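Local coordinates for Rbstp0775 protein (Geobacillus stearothermophilus, PDB 1RZ3), which is of unknown function but probably acts as a P-loop kinase of the phosphoribulokinase and uridine kinase family, transferring phosphate from ATP, at residues A[134-139]-A[145-150]; A[72-77]-A[176-181]; A[139-144]-A[190-195]. All blocks are in the same frame, centred on the assembly; numbering follows the deposited sequence.

Interaction 1. Residues A[134-139]-A[145-150]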
loop_
_atom_site.group_PDB
_atom_site.type_symbol
_atom_site.label_atom_id
_atom_site.label_comp_id
_atom_site.label_asym_id
_atom_site.label_seq_id
_atom_site.Cartn_x
_atom_site.Cartn_y
_atom_site.Cartn_z
ATOM N N PHE A 134 -4.738 -0.479 -4.627
ATOM C CA PHE A 134 -4.231 -0.100 -5.940
ATOM C C PHE A 134 -2.720 0.146 -5.945
ATOM O O PHE A 134 -2.255 1.079 -6.593
ATOM C CB PHE A 134 -4.935 1.175 -6.440
ATOM C CG PHE A 134 -6.430 1.185 -6.230
ATOM C CD1 PHE A 134 -7.215 0.104 -6.626
ATOM C CD2 PHE A 134 -7.057 2.296 -5.662
ATOM C CE1 PHE A 134 -8.606 0.127 -6.463
ATOM C CE2 PHE A 134 -8.452 2.333 -5.494
ATOM C CZ PHE A 134 -9.226 1.244 -5.896
ATOM N N LEU A 135 -1.958 -0.683 -5.237
ATOM C CA LEU A 135 -0.507 -0.507 -5.177
ATOM C C LEU A 135 0.214 -0.814 -6.480
ATOM O O LEU A 135 1.292 -0.281 -6.738
ATOM C CB LEU A 135 0.105 -1.403 -4.099
ATOM C CG LEU A 135 -0.119 -1.099 -2.620
ATOM C CD1 LEU A 135 0.807 -2.013 -1.805
ATOM C CD2 LEU A 135 0.196 0.367 -2.324
ATOM N N GLN A 136 -0.370 -1.689 -7.293
ATOM C CA GLN A 136 0.268 -2.086 -8.534
ATOM C C GLN A 136 -0.075 -1.269 -9.768
ATOM O O GLN A 136 -0.005 -1.768 -10.891
ATOM C CB GLN A 136 0.020 -3.576 -8.774
ATOM C CG GLN A 136 0.642 -4.428 -7.674
ATOM C CD GLN A 136 0.416 -5.904 -7.872
ATOM O OE1 GLN A 136 -0.642 -6.445 -7.527
ATOM N NE2 GLN A 136 1.404 -6.568 -8.441
ATOM N N ARG A 137 -0.444 -0.008 -9.571
ATOM C CA ARG A 137 -0.715 0.827 -10.727
ATOM C C ARG A 137 0.652 1.002 -11.407
ATOM O O ARG A 137 1.693 0.993 -10.743
ATOM C CB ARG A 137 -1.342 2.166 -10.313
ATOM C CG ARG A 137 -0.641 2.926 -9.215
ATOM C CD ARG A 137 -1.362 4.256 -8.946
ATOM N NE ARG A 137 -2.466 4.172 -7.987
ATOM C CZ ARG A 137 -3.713 4.571 -8.236
ATOM N NH1 ARG A 137 -4.035 5.076 -9.422
ATOM N NH2 ARG A 137 -4.632 4.512 -7.283
ATOM N N LYS A 138 0.641 1.131 -12.729
ATOM C CA LYS A 138 1.865 1.231 -13.524
ATOM C C LYS A 138 2.962 2.168 -13.032
ATOM O O LYS A 138 4.147 1.867 -13.176
ATOM C CB LYS A 138 1.514 1.590 -14.969
ATOM C CG LYS A 138 0.809 2.922 -15.123
ATOM C CD LYS A 138 0.480 3.201 -16.590
ATOM C CE LYS A 138 -0.242 4.536 -16.759
ATOM N NZ LYS A 138 -1.515 4.601 -15.980
ATOM N N GLU A 139 2.573 3.299 -12.459
ATOM C CA GLU A 139 3.534 4.279 -11.976
ATOM C C GLU A 139 4.375 3.820 -10.784
ATOM O O GLU A 139 5.553 4.187 -10.670
ATOM C CB GLU A 139 2.806 5.575 -11.592
ATOM C CG GLU A 139 2.090 6.306 -12.731
ATOM C CD GLU A 139 0.801 5.635 -13.200
ATOM O OE1 GLU A 139 0.208 4.829 -12.449
ATOM O OE2 GLU A 139 0.364 5.938 -14.330
ATOM N N ASP A 145 9.985 -4.722 -4.916
ATOM C CA ASP A 145 10.782 -5.915 -5.182
ATOM C C ASP A 145 9.912 -7.145 -5.011
ATOM O O ASP A 145 10.163 -8.189 -5.604
ATOM C CB ASP A 145 11.952 -6.024 -4.204
ATOM C CG ASP A 145 12.992 -4.963 -4.431
ATOM O OD1 ASP A 145 13.582 -4.950 -5.532
ATOM O OD2 ASP A 145 13.211 -4.142 -3.516
ATOM N N PHE A 146 8.875 -7.010 -4.196
ATOM C CA PHE A 146 8.004 -8.135 -3.897
ATOM C C PHE A 146 6.629 -7.605 -3.531
ATOM O O PHE A 146 6.512 -6.694 -2.712
ATOM C CB PHE A 146 8.603 -8.900 -2.716
ATOM C CG PHE A 146 7.777 -10.066 -2.247
ATOM C CD1 PHE A 146 7.803 -11.278 -2.935
ATOM C CD2 PHE A 146 7.003 -9.965 -1.098
ATOM C CE1 PHE A 146 7.073 -12.370 -2.482
ATOM C CE2 PHE A 146 6.267 -11.054 -0.636
ATOM C CZ PHE A 146 6.304 -12.261 -1.330
ATOM N N VAL A 147 5.592 -8.168 -4.141
ATOM C CA VAL A 147 4.233 -7.733 -3.847
ATOM C C VAL A 147 3.352 -8.922 -3.513
ATOM O O VAL A 147 3.351 -9.931 -4.228
ATOM C CB VAL A 147 3.590 -6.986 -5.039
ATOM C CG1 VAL A 147 2.129 -6.647 -4.715
ATOM C CG2 VAL A 147 4.368 -5.706 -5.339
ATOM N N VAL A 148 2.624 -8.800 -2.410
ATOM C CA VAL A 148 1.686 -9.829 -1.980
ATOM C C VAL A 148 0.309 -9.239 -2.236
ATOM O O VAL A 148 0.047 -8.104 -1.846
ATOM C CB VAL A 148 1.765 -10.112 -0.466
ATOM C CG1 VAL A 148 0.788 -11.231 -0.099
ATOM C CG2 VAL A 148 3.167 -10.475 -0.068
ATOM N N TYR A 149 -0.565 -9.981 -2.907
ATOM C CA TYR A 149 -1.912 -9.475 -3.128
ATOM C C TYR A 149 -2.799 -10.237 -2.156
ATOM O O TYR A 149 -2.808 -11.467 -2.151
ATOM C CB TYR A 149 -2.394 -9.723 -4.560
ATOM C CG TYR A 149 -3.800 -9.198 -4.790
ATOM C CD1 TYR A 149 -4.017 -7.871 -5.148
ATOM C CD2 TYR A 149 -4.913 -10.020 -4.598
ATOM C CE1 TYR A 149 -5.313 -7.369 -5.312
ATOM C CE2 TYR A 149 -6.212 -9.532 -4.759
ATOM C CZ TYR A 149 -6.403 -8.207 -5.115
ATOM O OH TYR A 149 -7.679 -7.717 -5.286
ATOM N N LEU A 150 -3.527 -9.500 -1.327
ATOM C CA LEU A 150 -4.415 -10.092 -0.333
ATOM C C LEU A 150 -5.777 -10.301 -0.975
ATOM O O LEU A 150 -6.548 -9.357 -1.116
ATOM C CB LEU A 150 -4.546 -9.144 0.861
ATOM C CG LEU A 150 -4.594 -9.776 2.249
ATOM C CD1 LEU A 150 -3.327 -10.595 2.448
ATOM C CD2 LEU A 150 -4.707 -8.699 3.319
#
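The backbone N of Val-147, the residue on which Gln-136 packs, donates a hydrogen bond to OD2 of Asp-194. This bond ties the strand to the segment after helix 189-192 at the point where Gln-136 reaches it. Across the contact itself there is no polar bond, and the meeting is one of van der Waals packing between buried residues. Gln-136 and Val-147 approach from opposite directions. CD of Gln-136 lies 3.7 Å from CG1 of Val-147, and CG of Gln-136 is 4.0 Å from the same methyl. One branch of the valine therefore takes nearly the whole contact. Val-147 holds CG1 opposite its backbone N (chi1 176°), and this sets the methyl against the glutamine. The Gln-136 chain is extended beyond CG (chi2 180°), which carries its amide across to the valine methyl; the CA atoms of Gln-136 and Val-147 are 8.3 Å apart. Strand 146-150 belongs to the parallel sheet of a P-loop NTPase fold. The loop after strand 127-132 folds back beside it through a type I beta turn from Phe-134 to Arg-137. Side chains from elsewhere hold the backbone of this turn: Asp-28 accepts from Leu-135 N, and the Tyr-183 hydroxyl bonds to Gln-136 N. The Tyr-149 ring, also buried, lies beside the end of the Gln-136 side chain, in a looser contact. Tyr-149 also packs on Asp-28 and Leu-30, next to the probable Walker A loop, and on Pro-189.

Interaction 2. Residues A[72-77]-A[176-181]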
loop_
_atom_site.group_PDB
_atom_site.type_symbol
_atom_site.label_atom_id
_atom_site.label_comp_id
_atom_site.label_asym_id
_atom_site.label_seq_id
_atom_site.Cartn_x
_atom_site.Cartn_y
_atom_site.Cartn_z
ATOM N N GLY A 72 -17.590 16.172 -9.399
ATOM C CA GLY A 72 -18.411 16.124 -10.592
ATOM C C GLY A 72 -18.170 14.833 -11.350
ATOM O O GLY A 72 -18.981 14.430 -12.185
ATOM N N ASN A 73 -17.050 14.180 -11.054
ATOM C CA ASN A 73 -16.702 12.923 -11.701
ATOM C C ASN A 73 -17.419 11.782 -11.001
ATOM O O ASN A 73 -17.903 11.941 -9.879
ATOM C CB ASN A 73 -15.191 12.687 -11.624
ATOM C CG ASN A 73 -14.396 13.753 -12.351
ATOM O OD1 ASN A 73 -14.393 13.810 -13.580
ATOM N ND2 ASN A 73 -13.719 14.608 -11.592
ATOM N N GLU A 74 -17.498 10.633 -11.663
ATOM C CA GLU A 74 -18.131 9.477 -11.047
ATOM C C GLU A 74 -17.241 9.103 -9.868
ATOM O O GLU A 74 -16.028 9.313 -9.912
ATOM C CB GLU A 74 -18.223 8.318 -12.039
ATOM C CG GLU A 74 -19.257 8.541 -13.136
ATOM C CD GLU A 74 -19.371 7.358 -14.080
ATOM O OE1 GLU A 74 -19.501 6.216 -13.592
ATOM O OE2 GLU A 74 -19.338 7.573 -15.310
ATOM N N GLU A 75 -17.839 8.551 -8.820
ATOM C CA GLU A 75 -17.081 8.192 -7.633
ATOM C C GLU A 75 -15.960 7.178 -7.837
ATOM O O GLU A 75 -14.941 7.245 -7.143
ATOM C CB GLU A 75 -18.034 7.728 -6.528
ATOM C CG GLU A 75 -18.951 8.846 -6.038
ATOM C CD GLU A 75 -19.385 8.661 -4.597
ATOM O OE1 GLU A 75 -18.504 8.490 -3.727
ATOM O OE2 GLU A 75 -20.604 8.694 -4.327
ATOM N N TRP A 76 -16.120 6.248 -8.775
ATOM C CA TRP A 76 -15.065 5.264 -9.001
ATOM C C TRP A 76 -13.803 5.974 -9.474
ATOM O O TRP A 76 -12.684 5.614 -9.095
ATOM C CB TRP A 76 -15.480 4.224 -10.050
ATOM C CG TRP A 76 -15.426 4.722 -11.473
ATOM C CD1 TRP A 76 -16.448 5.284 -12.188
ATOM C CD2 TRP A 76 -14.283 4.722 -12.339
ATOM N NE1 TRP A 76 -16.010 5.632 -13.446
ATOM C CE2 TRP A 76 -14.686 5.300 -13.565
ATOM C CE3 TRP A 76 -12.954 4.292 -12.198
ATOM C CZ2 TRP A 76 -13.809 5.458 -14.647
ATOM C CZ3 TRP A 76 -12.078 4.452 -13.279
ATOM C CH2 TRP A 76 -12.515 5.029 -14.486
ATOM N N PHE A 77 -13.999 6.993 -10.303
ATOM C CA PHE A 77 -12.900 7.772 -10.857
ATOM C C PHE A 77 -12.219 8.609 -9.775
ATOM O O PHE A 77 -10.997 8.762 -9.780
ATOM C CB PHE A 77 -13.430 8.688 -11.964
ATOM C CG PHE A 77 -12.357 9.397 -12.736
ATOM C CD1 PHE A 77 -11.834 8.840 -13.896
ATOM C CD2 PHE A 77 -11.865 10.621 -12.299
ATOM C CE1 PHE A 77 -10.834 9.491 -14.617
ATOM C CE2 PHE A 77 -10.863 11.281 -13.012
ATOM C CZ PHE A 77 -10.346 10.714 -14.174
ATOM N N TYR A 176 -16.546 2.230 -4.403
ATOM C CA TYR A 176 -15.658 1.096 -4.172
ATOM C C TYR A 176 -15.692 -0.049 -5.175
ATOM O O TYR A 176 -14.667 -0.375 -5.779
ATOM C CB TYR A 176 -15.895 0.570 -2.756
ATOM C CG TYR A 176 -15.533 1.601 -1.719
ATOM C CD1 TYR A 176 -14.199 1.824 -1.372
ATOM C CD2 TYR A 176 -16.509 2.416 -1.145
ATOM C CE1 TYR A 176 -13.846 2.838 -0.488
ATOM C CE2 TYR A 176 -16.165 3.434 -0.259
ATOM C CZ TYR A 176 -14.830 3.639 0.063
ATOM O OH TYR A 176 -14.476 4.647 0.929
ATOM N N TRP A 177 -16.857 -0.656 -5.357
ATOM C CA TRP A 177 -16.985 -1.776 -6.281
ATOM C C TRP A 177 -16.520 -1.459 -7.704
ATOM O O TRP A 177 -15.759 -2.224 -8.290
ATOM C CB TRP A 177 -18.435 -2.283 -6.286
ATOM C CG TRP A 177 -18.727 -3.312 -7.337
ATOM C CD1 TRP A 177 -19.061 -3.078 -8.642
ATOM C CD2 TRP A 177 -18.687 -4.738 -7.184
ATOM N NE1 TRP A 177 -19.231 -4.268 -9.310
ATOM C CE2 TRP A 177 -19.007 -5.303 -8.441
ATOM C CE3 TRP A 177 -18.409 -5.592 -6.109
ATOM C CZ2 TRP A 177 -19.057 -6.688 -8.652
ATOM C CZ3 TRP A 177 -18.459 -6.971 -6.318
ATOM C CH2 TRP A 177 -18.781 -7.503 -7.582
ATOM N N LYS A 178 -16.957 -0.330 -8.260
ATOM C CA LYS A 178 -16.561 0.022 -9.619
ATOM C C LYS A 178 -15.067 0.326 -9.754
ATOM O O LYS A 178 -14.449 -0.035 -10.753
ATOM C CB LYS A 178 -17.402 1.201 -10.128
ATOM C CG LYS A 178 -18.858 0.818 -10.391
ATOM C CD LYS A 178 -19.746 2.037 -10.680
ATOM C CE LYS A 178 -19.338 2.773 -11.945
ATOM N NZ LYS A 178 -20.219 3.968 -12.165
ATOM N N ALA A 179 -14.491 0.989 -8.758
ATOM C CA ALA A 179 -13.063 1.303 -8.794
ATOM C C ALA A 179 -12.270 -0.002 -8.730
ATOM O O ALA A 179 -11.302 -0.192 -9.467
ATOM C CB ALA A 179 -12.694 2.195 -7.625
ATOM N N GLU A 180 -12.694 -0.898 -7.844
ATOM C CA GLU A 180 -12.038 -2.190 -7.690
ATOM C C GLU A 180 -12.127 -2.998 -8.984
ATOM O O GLU A 180 -11.144 -3.604 -9.418
ATOM C CB GLU A 180 -12.672 -2.955 -6.527
ATOM C CG GLU A 180 -12.487 -2.248 -5.196
ATOM C CD GLU A 180 -13.220 -2.922 -4.059
ATOM O OE1 GLU A 180 -13.980 -3.882 -4.310
ATOM O OE2 GLU A 180 -13.037 -2.482 -2.906
ATOM N N ASP A 181 -13.298 -3.001 -9.614
ATOM C CA ASP A 181 -13.452 -3.730 -10.870
ATOM C C ASP A 181 -12.536 -3.131 -11.930
ATOM O O ASP A 181 -11.949 -3.855 -12.734
ATOM C CB ASP A 181 -14.904 -3.682 -11.359
ATOM C CG ASP A 181 -15.844 -4.490 -10.487
ATOM O OD1 ASP A 181 -15.364 -5.291 -9.658
ATOM O OD2 ASP A 181 -17.074 -4.331 -10.642
#
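Trp-76 and Lys-178 bury the most surface here, with Ala-179 next. Trp-76 meets the other helix chiefly with its CB. That CB lies 3.6 Å from CB of Lys-178 and also 3.6 Å from the backbone N of Ala-179. The CB of Ala-179 in turn sits 3.7 Å from the carbonyl O of Trp-76. With only a methyl on the alanine, the backbones come very close: the CA atoms of Trp-76 and Ala-179 are 4.4 Å apart. The Trp-76 CG stands between its backbone N and carbonyl carbon (chi1 76°). The indole is thereby swung away from the partner helix, and Phe-77 CB covers one of its faces. The Tyr-182 ring meets it as well. Lys-178 crosses the tryptophan at about a right angle. A bend at chi3 (63°) brings its CE to 3.8 Å from CD1 of Trp-76 and points the amine at Glu-74. There NZ of Lys-178 forms a salt bridge and hydrogen bond with OE1 of Glu-74, 2.8 Å long. The amine meets this oxygen nearly along the C-O axis. Glu-74 is exposed and holds the N-cap position of helix 75-82. An alanine in place of Lys-178 is likely to leave the Glu-74 carboxylate without its cationic mate and to uncover part of the indole. Glu-75 adds salt bridges to Arg-175 and Lys-171 of helix 169-187. The whole is a close helix-helix contact, in which a small residue brings the start of helix 75-82 against the middle of the long helix 169-187 and a salt bridge borders the apolar centre.

Interaction 3. Residues A[139-144]-A[190-195]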
loop_
_atom_site.group_PDB
_atom_site.type_symbol
_atom_site.label_atom_id
_atom_site.label_comp_id
_atom_site.label_asym_id
_atom_site.label_seq_id
_atom_site.Cartn_x
_atom_site.Cartn_y
_atom_site.Cartn_z
ATOM N N GLU A 139 2.573 3.299 -12.459
ATOM C CA GLU A 139 3.534 4.279 -11.976
ATOM C C GLU A 139 4.375 3.820 -10.784
ATOM O O GLU A 139 5.553 4.187 -10.670
ATOM C CB GLU A 139 2.806 5.575 -11.592
ATOM C CG GLU A 139 2.090 6.306 -12.731
ATOM C CD GLU A 139 0.801 5.635 -13.200
ATOM O OE1 GLU A 139 0.208 4.829 -12.449
ATOM O OE2 GLU A 139 0.364 5.938 -14.330
ATOM N N TRP A 140 3.775 3.021 -9.901
ATOM C CA TRP A 140 4.454 2.560 -8.692
ATOM C C TRP A 140 5.120 1.184 -8.771
ATOM O O TRP A 140 6.124 0.935 -8.101
ATOM C CB TRP A 140 3.469 2.582 -7.520
ATOM C CG TRP A 140 2.820 3.929 -7.288
ATOM C CD1 TRP A 140 3.271 5.149 -7.718
ATOM C CD2 TRP A 140 1.646 4.190 -6.507
ATOM N NE1 TRP A 140 2.453 6.151 -7.249
ATOM C CE2 TRP A 140 1.448 5.591 -6.504
ATOM C CE3 TRP A 140 0.747 3.377 -5.806
ATOM C CZ2 TRP A 140 0.387 6.195 -5.827
ATOM C CZ3 TRP A 140 -0.307 3.976 -5.129
ATOM C CH2 TRP A 140 -0.480 5.372 -5.145
ATOM N N ARG A 141 4.562 0.297 -9.589
ATOM C CA ARG A 141 5.091 -1.063 -9.768
ATOM C C ARG A 141 6.610 -1.261 -9.825
ATOM O O ARG A 141 7.156 -2.138 -9.149
ATOM C CB ARG A 141 4.524 -1.693 -11.052
ATOM C CG ARG A 141 3.078 -2.076 -11.017
ATOM C CD ARG A 141 2.812 -3.206 -12.023
ATOM N NE ARG A 141 2.923 -2.812 -13.429
ATOM C CZ ARG A 141 1.936 -2.267 -14.138
ATOM N NH1 ARG A 141 0.760 -2.040 -13.574
ATOM N NH2 ARG A 141 2.111 -1.979 -15.421
ATOM N N PRO A 142 7.311 -0.464 -10.647
ATOM C CA PRO A 142 8.764 -0.609 -10.770
ATOM C C PRO A 142 9.555 -0.501 -9.479
ATOM O O PRO A 142 10.682 -0.970 -9.405
ATOM C CB PRO A 142 9.152 0.503 -11.748
ATOM C CG PRO A 142 7.868 0.807 -12.489
ATOM C CD PRO A 142 6.834 0.702 -11.412
ATOM N N PHE A 143 8.962 0.106 -8.458
ATOM C CA PHE A 143 9.683 0.308 -7.209
ATOM C C PHE A 143 9.478 -0.735 -6.121
ATOM O O PHE A 143 9.996 -0.580 -5.013
ATOM C CB PHE A 143 9.373 1.715 -6.695
ATOM C CG PHE A 143 9.685 2.784 -7.704
ATOM C CD1 PHE A 143 11.005 3.081 -8.028
ATOM C CD2 PHE A 143 8.664 3.424 -8.401
ATOM C CE1 PHE A 143 11.305 3.994 -9.037
ATOM C CE2 PHE A 143 8.953 4.338 -9.413
ATOM C CZ PHE A 143 10.278 4.621 -9.732
ATOM N N PHE A 144 8.737 -1.795 -6.438
ATOM C CA PHE A 144 8.495 -2.887 -5.492
ATOM C C PHE A 144 9.330 -4.098 -5.890
ATOM O O PHE A 144 9.376 -4.464 -7.066
ATOM C CB PHE A 144 7.019 -3.311 -5.502
ATOM C CG PHE A 144 6.096 -2.335 -4.839
ATOM C CD1 PHE A 144 6.014 -2.270 -3.453
ATOM C CD2 PHE A 144 5.303 -1.483 -5.600
ATOM C CE1 PHE A 144 5.149 -1.365 -2.830
ATOM C CE2 PHE A 144 4.436 -0.576 -4.988
ATOM C CZ PHE A 144 4.362 -0.518 -3.599
ATOM N N ILE A 190 -3.908 -9.532 -9.400
ATOM C CA ILE A 190 -3.788 -10.908 -8.940
ATOM C C ILE A 190 -2.768 -11.668 -9.783
ATOM O O ILE A 190 -1.989 -12.463 -9.263
ATOM C CB ILE A 190 -5.161 -11.619 -8.969
ATOM C CG1 ILE A 190 -6.127 -10.874 -8.040
ATOM C CG2 ILE A 190 -5.011 -13.073 -8.531
ATOM C CD1 ILE A 190 -7.527 -11.460 -7.969
ATOM N N LYS A 191 -2.762 -11.402 -11.083
ATOM C CA LYS A 191 -1.819 -12.038 -11.993
ATOM C C LYS A 191 -0.417 -11.446 -11.803
ATOM O O LYS A 191 0.589 -12.146 -11.909
ATOM C CB LYS A 191 -2.268 -11.816 -13.437
ATOM C CG LYS A 191 -1.362 -12.448 -14.485
ATOM C CD LYS A 191 -1.787 -12.060 -15.908
ATOM C CE LYS A 191 -3.249 -12.408 -16.189
ATOM N NZ LYS A 191 -3.524 -13.873 -16.083
ATOM N N ARG A 192 -0.362 -10.149 -11.521
ATOM C CA ARG A 192 0.909 -9.459 -11.343
ATOM C C ARG A 192 1.625 -9.754 -10.034
ATOM O O ARG A 192 2.854 -9.692 -9.975
ATOM C CB ARG A 192 0.703 -7.948 -11.458
ATOM C CG ARG A 192 0.455 -7.444 -12.869
ATOM C CD ARG A 192 0.276 -5.936 -12.872
ATOM N NE ARG A 192 0.002 -5.435 -14.212
ATOM C CZ ARG A 192 0.922 -5.280 -15.157
ATOM N NH1 ARG A 192 2.192 -5.578 -14.904
ATOM N NH2 ARG A 192 0.564 -4.847 -16.364
ATOM N N ALA A 193 0.864 -10.070 -8.991
ATOM C CA ALA A 193 1.441 -10.323 -7.676
ATOM C C ALA A 193 2.478 -11.441 -7.635
ATOM O O ALA A 193 2.375 -12.438 -8.352
ATOM C CB ALA A 193 0.317 -10.612 -6.660
ATOM N N ASP A 194 3.485 -11.273 -6.785
ATOM C CA ASP A 194 4.510 -12.293 -6.638
ATOM C C ASP A 194 3.926 -13.453 -5.838
ATOM O O ASP A 194 4.233 -14.619 -6.091
ATOM C CB ASP A 194 5.733 -11.686 -5.955
ATOM C CG ASP A 194 6.365 -10.606 -6.804
ATOM O OD1 ASP A 194 6.838 -10.946 -7.910
ATOM O OD2 ASP A 194 6.362 -9.424 -6.394
ATOM N N VAL A 195 3.062 -13.118 -4.887
ATOM C CA VAL A 195 2.391 -14.112 -4.059
ATOM C C VAL A 195 0.967 -13.626 -3.813
ATOM O O VAL A 195 0.728 -12.425 -3.652
ATOM C CB VAL A 195 3.089 -14.300 -2.685
ATOM C CG1 VAL A 195 2.187 -15.108 -1.741
ATOM C CG2 VAL A 195 4.414 -15.031 -2.866
#
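Arg-141 and Arg-192 both set CG opposite the carbonyl carbon, with chi1 near -70°, and then follow different paths. Arg-192 runs extended from CG to NE. Arg-141 bends at chi3 (-69°), which lays its guanidinium over that of Arg-192. The two chains cross at about a right angle, yet their flat ends lie almost parallel, with planes 9° apart. They form a face-to-face stack. CZ of Arg-141 sits 3.3 Å from CZ of Arg-192, each over the centre of the other group. The nitrogens also fall in pairs: NE of Arg-141 is 3.2 Å from NH1 of Arg-192, and the NH2 atoms of Arg-141 and Arg-192 are 3.4 Å apart. Each pair joins two donors, so none is a hydrogen bond. Further back, CD of Arg-141 comes to 3.8 Å from CD of Arg-192. The closeness of two like charges is probably eased in part at NH1 of Arg-141, which forms a salt bridge with OE1 of Glu-187 and a hydrogen bond with the carbonyl O of Gln-136. These two oxygens hold the Arg-141 guanidinium in place. Arg-192 NE makes a weak hydrogen bond to the carbonyl O of Glu-187. The two arginines thus turn to the same residue, Arg-141 using the Glu-187 carboxylate and Arg-192 the Glu-187 backbone carbonyl. Arg-192 lies exposed at the end of helix 189-192, just before the chain enters edge strand 195-197. Arg-141 begins the short 3-10 segment in the loop between strands 127-132 and 146-150. The arrangement is an arginine-arginine stack at the protein surface, joining a loop and a helix end that flank the parallel sheet.

Overall arrangement
Interactions 1 and 3 are neighbours, with centres about 4 Å apart, while interaction 2 lies about 19 Å from the centre of interaction 1. Interaction 1 is a buried van der Waals contact between a glutamine and a valine methyl on the parallel sheet. Interaction 3 is its surface counterpart, where stacked charges replace methyl packing. The same loop after strand 127-132 supplies one side of both. Interaction 2 is partly buried and joins two helices, mixing close apolar packing with an ion pair at its border. It still touches interaction 1, because Phe-134 CZ packs on Ala-179 CB. Helix 169-187 leads directly into helix 189-192, linking interactions 2 and 3 along the chain.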